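Local atomic coordinates of ABC sugar (Ribose) transporter, periplasmic substrate-binding subunit (PDB entry 3L49), a protein that probably binds a sugar in the periplasm and delivers it to its ABC transporter for import. Residues G9-G14 with Q48-Q53; I13-D16 with D20-A23. All blocks are in the same frame, centred on the assembly; numbering follows the deposited sequence.

Contact 1. Residues G9-G14 with Q48-Q53; sequences GITAIG and QTQVSQ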
loop_
_atom_site.group_PDB
_atom_site.type_symbol
_atom_site.label_atom_id
_atom_site.label_comp_id
_atom_site.label_asym_id
_atom_site.label_seq_id
_atom_site.Cartn_x
_atom_site.Cartn_y
_atom_site.Cartn_z
ATOM N N GLY A 9 1.600 13.835 -17.023
ATOM C CA GLY A 9 1.167 12.454 -17.158
ATOM C C GLY A 9 1.109 11.730 -15.823
ATOM O O GLY A 9 1.958 11.937 -14.959
ATOM N N ILE A 10 0.091 10.892 -15.660
ATOM C CA ILE A 10 -0.047 9.998 -14.504
ATOM C C ILE A 10 -0.048 8.555 -14.997
ATOM O O ILE A 10 -0.834 8.204 -15.879
ATOM C CB ILE A 10 -1.379 10.240 -13.742
ATOM C CG1 ILE A 10 -1.469 11.674 -13.218
ATOM C CG2 ILE A 10 -1.568 9.227 -12.596
ATOM C CD1 ILE A 10 -2.895 12.103 -13.007
ATOM N N THR A 11 0.832 7.728 -14.440
ATOM C CA THR A 11 0.816 6.289 -14.719
ATOM C C THR A 11 0.671 5.453 -13.430
ATOM O O THR A 11 1.600 5.333 -12.647
ATOM C CB THR A 11 2.013 5.817 -15.639
ATOM O OG1 THR A 11 2.089 4.386 -15.651
ATOM C CG2 THR A 11 3.359 6.373 -15.182
ATOM N N ALA A 12 -0.519 4.900 -13.223
ATOM C CA ALA A 12 -0.821 4.071 -12.062
ATOM C C ALA A 12 -1.020 2.630 -12.492
ATOM O O ALA A 12 -1.484 2.376 -13.603
ATOM C CB ALA A 12 -2.074 4.572 -11.396
ATOM N N ILE A 13 -0.704 1.678 -11.622
ATOM C CA ILE A 13 -0.924 0.278 -11.993
ATOM C C ILE A 13 -2.400 -0.144 -11.866
ATOM O O ILE A 13 -2.823 -1.113 -12.479
ATOM C CB ILE A 13 0.048 -0.710 -11.283
ATOM C CG1 ILE A 13 0.063 -2.062 -12.027
ATOM C CG2 ILE A 13 -0.277 -0.831 -9.789
ATOM C CD1 ILE A 13 1.202 -2.997 -11.678
ATOM N N GLY A 14 -3.189 0.598 -11.101
ATOM C CA GLY A 14 -4.604 0.300 -11.008
ATOM C C GLY A 14 -5.416 1.337 -10.275
ATOM O O GLY A 14 -4.869 2.273 -9.680
ATOM N N GLN A 48 2.422 -5.145 -18.181
ATOM C CA GLN A 48 2.786 -4.934 -19.571
ATOM C C GLN A 48 2.035 -3.747 -20.168
ATOM O O GLN A 48 2.568 -3.040 -21.032
ATOM C CB GLN A 48 2.526 -6.208 -20.376
ATOM C CG GLN A 48 3.765 -6.751 -21.080
ATOM C CD GLN A 48 4.828 -7.229 -20.097
ATOM O OE1 GLN A 48 5.902 -6.631 -19.983
ATOM N NE2 GLN A 48 4.524 -8.301 -19.367
ATOM N N THR A 49 0.802 -3.537 -19.697
ATOM C CA THR A 49 0.010 -2.351 -20.047
ATOM C C THR A 49 0.708 -1.090 -19.551
ATOM O O THR A 49 0.894 -0.138 -20.327
ATOM C CB THR A 49 -1.428 -2.418 -19.482
ATOM O OG1 THR A 49 -2.086 -3.575 -19.995
ATOM C CG2 THR A 49 -2.244 -1.174 -19.878
ATOM N N GLN A 50 1.119 -1.109 -18.276
ATOM C CA GLN A 50 1.817 0.026 -17.652
ATOM C C GLN A 50 3.065 0.435 -18.432
ATOM O O GLN A 50 3.276 1.626 -18.684
ATOM C CB GLN A 50 2.175 -0.262 -16.187
ATOM C CG GLN A 50 2.973 0.876 -15.532
ATOM C CD GLN A 50 2.683 1.061 -14.061
ATOM O OE1 GLN A 50 2.725 0.107 -13.285
ATOM N NE2 GLN A 50 2.400 2.304 -13.666
ATOM N N VAL A 51 3.869 -0.570 -18.796
ATOM C CA VAL A 51 5.041 -0.416 -19.659
ATOM C C VAL A 51 4.736 0.397 -20.927
ATOM O O VAL A 51 5.399 1.404 -21.196
ATOM C CB VAL A 51 5.633 -1.799 -20.031
ATOM C CG1 VAL A 51 6.718 -1.661 -21.094
ATOM C CG2 VAL A 51 6.192 -2.484 -18.801
ATOM N N SER A 52 3.716 -0.017 -21.678
ATOM C CA SER A 52 3.340 0.701 -22.892
ATOM C C SER A 52 2.701 2.057 -22.586
ATOM O O SER A 52 2.837 3.006 -23.365
ATOM C CB SER A 52 2.420 -0.149 -23.767
ATOM O OG SER A 52 1.161 -0.333 -23.152
ATOM N N GLN A 53 2.017 2.151 -21.447
ATOM C CA GLN A 53 1.477 3.431 -20.992
ATOM C C GLN A 53 2.573 4.438 -20.655
ATOM O O GLN A 53 2.411 5.636 -20.886
ATOM C CB GLN A 53 0.528 3.226 -19.826
ATOM C CG GLN A 53 -0.879 2.938 -20.281
ATOM C CD GLN A 53 -1.748 2.397 -19.183
ATOM O OE1 GLN A 53 -1.264 2.037 -18.114
ATOM N NE2 GLN A 53 -3.046 2.325 -19.444
HETATM O O HOH W 1 -0.419 3.438 -16.094
#

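Contact 2. Residues I13-D16 with D20-A23; sequences IGTD and DLKA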
loop_
_atom_site.group_PDB
_atom_site.type_symbol
_atom_site.label_atom_id
_atom_site.label_comp_id
_atom_site.label_asym_id
_atom_site.label_seq_id
_atom_site.Cartn_x
_atom_site.Cartn_y
_atom_site.Cartn_z
ATOM N N ILE A 13 -0.704 1.678 -11.622
ATOM C CA ILE A 13 -0.924 0.278 -11.993
ATOM C C ILE A 13 -2.400 -0.144 -11.866
ATOM O O ILE A 13 -2.823 -1.113 -12.479
ATOM C CB ILE A 13 0.048 -0.710 -11.283
ATOM C CG1 ILE A 13 0.063 -2.062 -12.027
ATOM C CG2 ILE A 13 -0.277 -0.831 -9.789
ATOM C CD1 ILE A 13 1.202 -2.997 -11.678
ATOM N N GLY A 14 -3.189 0.598 -11.101
ATOM C CA GLY A 14 -4.604 0.300 -11.008
ATOM C C GLY A 14 -5.416 1.337 -10.275
ATOM O O GLY A 14 -4.869 2.273 -9.680
ATOM N N THR A 15 -6.734 1.174 -10.355
ATOM C CA THR A 15 -7.698 1.923 -9.544
ATOM C C THR A 15 -8.725 0.915 -9.030
ATOM O O THR A 15 -9.859 1.273 -8.698
ATOM C CB THR A 15 -8.427 3.039 -10.345
ATOM O OG1 THR A 15 -9.348 2.450 -11.272
ATOM C CG2 THR A 15 -7.442 3.937 -11.096
ATOM N N ASP A 16 -8.295 -0.348 -8.977
ATOM C CA ASP A 16 -9.138 -1.504 -8.667
ATOM C C ASP A 16 -9.786 -1.436 -7.283
ATOM O O ASP A 16 -10.912 -1.901 -7.105
ATOM C CB ASP A 16 -8.300 -2.787 -8.795
ATOM C CG ASP A 16 -9.146 -4.038 -8.975
ATOM O OD1 ASP A 16 -9.899 -4.117 -9.973
ATOM O OD2 ASP A 16 -9.032 -4.957 -8.129
ATOM N N ASP A 20 -6.084 3.127 -4.080
ATOM C CA ASP A 20 -5.554 3.457 -5.400
ATOM C C ASP A 20 -6.425 4.465 -6.126
ATOM O O ASP A 20 -5.909 5.402 -6.721
ATOM C CB ASP A 20 -5.422 2.194 -6.250
ATOM C CG ASP A 20 -4.268 1.313 -5.816
ATOM O OD1 ASP A 20 -3.812 1.434 -4.659
ATOM O OD2 ASP A 20 -3.823 0.484 -6.634
ATOM N N LEU A 21 -7.742 4.262 -6.071
ATOM C CA LEU A 21 -8.689 5.149 -6.728
ATOM C C LEU A 21 -8.647 6.549 -6.124
ATOM O O LEU A 21 -8.645 7.535 -6.862
ATOM C CB LEU A 21 -10.109 4.573 -6.697
ATOM C CG LEU A 21 -11.195 5.459 -7.333
ATOM C CD1 LEU A 21 -10.970 5.613 -8.829
ATOM C CD2 LEU A 21 -12.609 4.949 -7.038
ATOM N N LYS A 22 -8.591 6.622 -4.793
ATOM C CA LYS A 22 -8.453 7.901 -4.077
ATOM C C LYS A 22 -7.188 8.688 -4.442
ATOM O O LYS A 22 -7.259 9.900 -4.631
ATOM C CB LYS A 22 -8.520 7.698 -2.558
ATOM C CG LYS A 22 -9.826 8.129 -1.892
ATOM C CD LYS A 22 -10.999 7.205 -2.204
ATOM C CE LYS A 22 -12.031 7.208 -1.079
ATOM N NZ LYS A 22 -11.517 6.540 0.159
ATOM N N ALA A 23 -6.049 7.999 -4.544
ATOM C CA ALA A 23 -4.782 8.647 -4.874
ATOM C C ALA A 23 -4.765 9.164 -6.318
ATOM O O ALA A 23 -4.303 10.281 -6.598
ATOM C CB ALA A 23 -3.631 7.679 -4.640
HETATM O O HOH W 2 -5.460 -1.290 -8.098
#

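Contact 1. Residues G9-G14 with Q48-Q53
Gln-50 reaches from helix 47-60 to the end of strand 7-12, where its NE2 donates to Thr-11 OG1 at 2.9 Å. The bond is almost straight (172°), and the hydroxyl oxygen lies practically in the amide plane. At the other end of the amide, OE1 rests against the aliphatic flank of Ile-13, nearest CB at 3.4 Å, with CG1 and CD1 alongside. CG of Gln-50 leaves anti to the backbone N (chi1 177°), and a bend at chi2 brings the amide to both partners; the Gln-50 side chain crosses those of Thr-11 and Ile-13 at about a right angle. Replacing Gln-50 by an alanine would probably cost Thr-11 OG1 its amide donor and strip Ile-13 of the flat group beside it. Water 1 extends the polar patch, lying 2.7 Å from Thr-11 OG1, 2.9 Å from Ala-12 O and 2.6 Å from Gln-53 OE1. Gln-53 is held in turn through NE2 by the carbonyl of Asp-42, while Ile-54 and Leu-57 pack on Thr-11. Thr-11 thus faces helix 47-60 and Ala-12 faces Tyr-24 of helix 18-33, the alternation expected of a parallel strand between two helical layers in the alpha/beta lobe of a periplasmic binding protein.

Contact 2. Residues I13-D16 with D20-A23
The side chain of Asp-20 lies over one face of the Gly-14 to Thr-15 peptide, its carboxylate inclined to the peptide plane. CB makes the nearest approach, 3.5 Å from Gly-14 O, and the carboxylate follows over the same face with OD2 3.7 Å from that oxygen. Gly-14 O lies beyond the carboxylate edge between CB and OD2, out of its plane, and water 2 meets OD2 from the other side of that plane. This water donates to Asp-20 OD2 at 2.8 Å and accepts from Asp-16 N at 3.1 Å, so it bridges 13-16 and 20-23, which share no direct hydrogen bond. With chi1 at -73°, CG of Asp-20 stands beside its own backbone N, which turns the carboxylate back toward the loop. The loop is the beta-alpha connection from strand 7-12 into helix 18-33. In this family such connections at the strand ends typically line the cleft between the lobes; an unidentified ligand lies about 4 Å from the Asp-20 side chain, consistent with such a site. OD2 also forms a salt bridge with Arg-45, which is likely to favour the ionised carboxylate. One residue on, the chemistry turns apolar: Leu-21, its CG extended away from the backbone N (chi1 178°), brings CD1 to 3.9 Å from Thr-15 CB, and its CB lies equally far from Thr-15 O. Thr-15 OG1 is hydrogen-bonded to Asp-42 OD2, and Asp-20 O accepts from Gln-68 NE2.

Contacts 1 and 2 share Ile-13 and Gly-14, and their centres lie 12 Å apart. Contact 1 is a buried contact and joins strand 7-12 to helix 47-60, the second helix along the chain; contact 2 is partly buried and local, folding the loop after the same strand against the helix that follows it. The first rests on neutral amides, a hydroxyl and a water, whereas the second has van der Waals packing, one bridging water and a carboxylate paired with Arg-45. Asp-42 and Arg-45, at and after the end of strand 37-42, tie into the neighbourhood of both. Contact 2 comes nearer the ligand, about 4 Å from the Asp-20 side chain against about 6 Å for that of Ile-13 in contact 1.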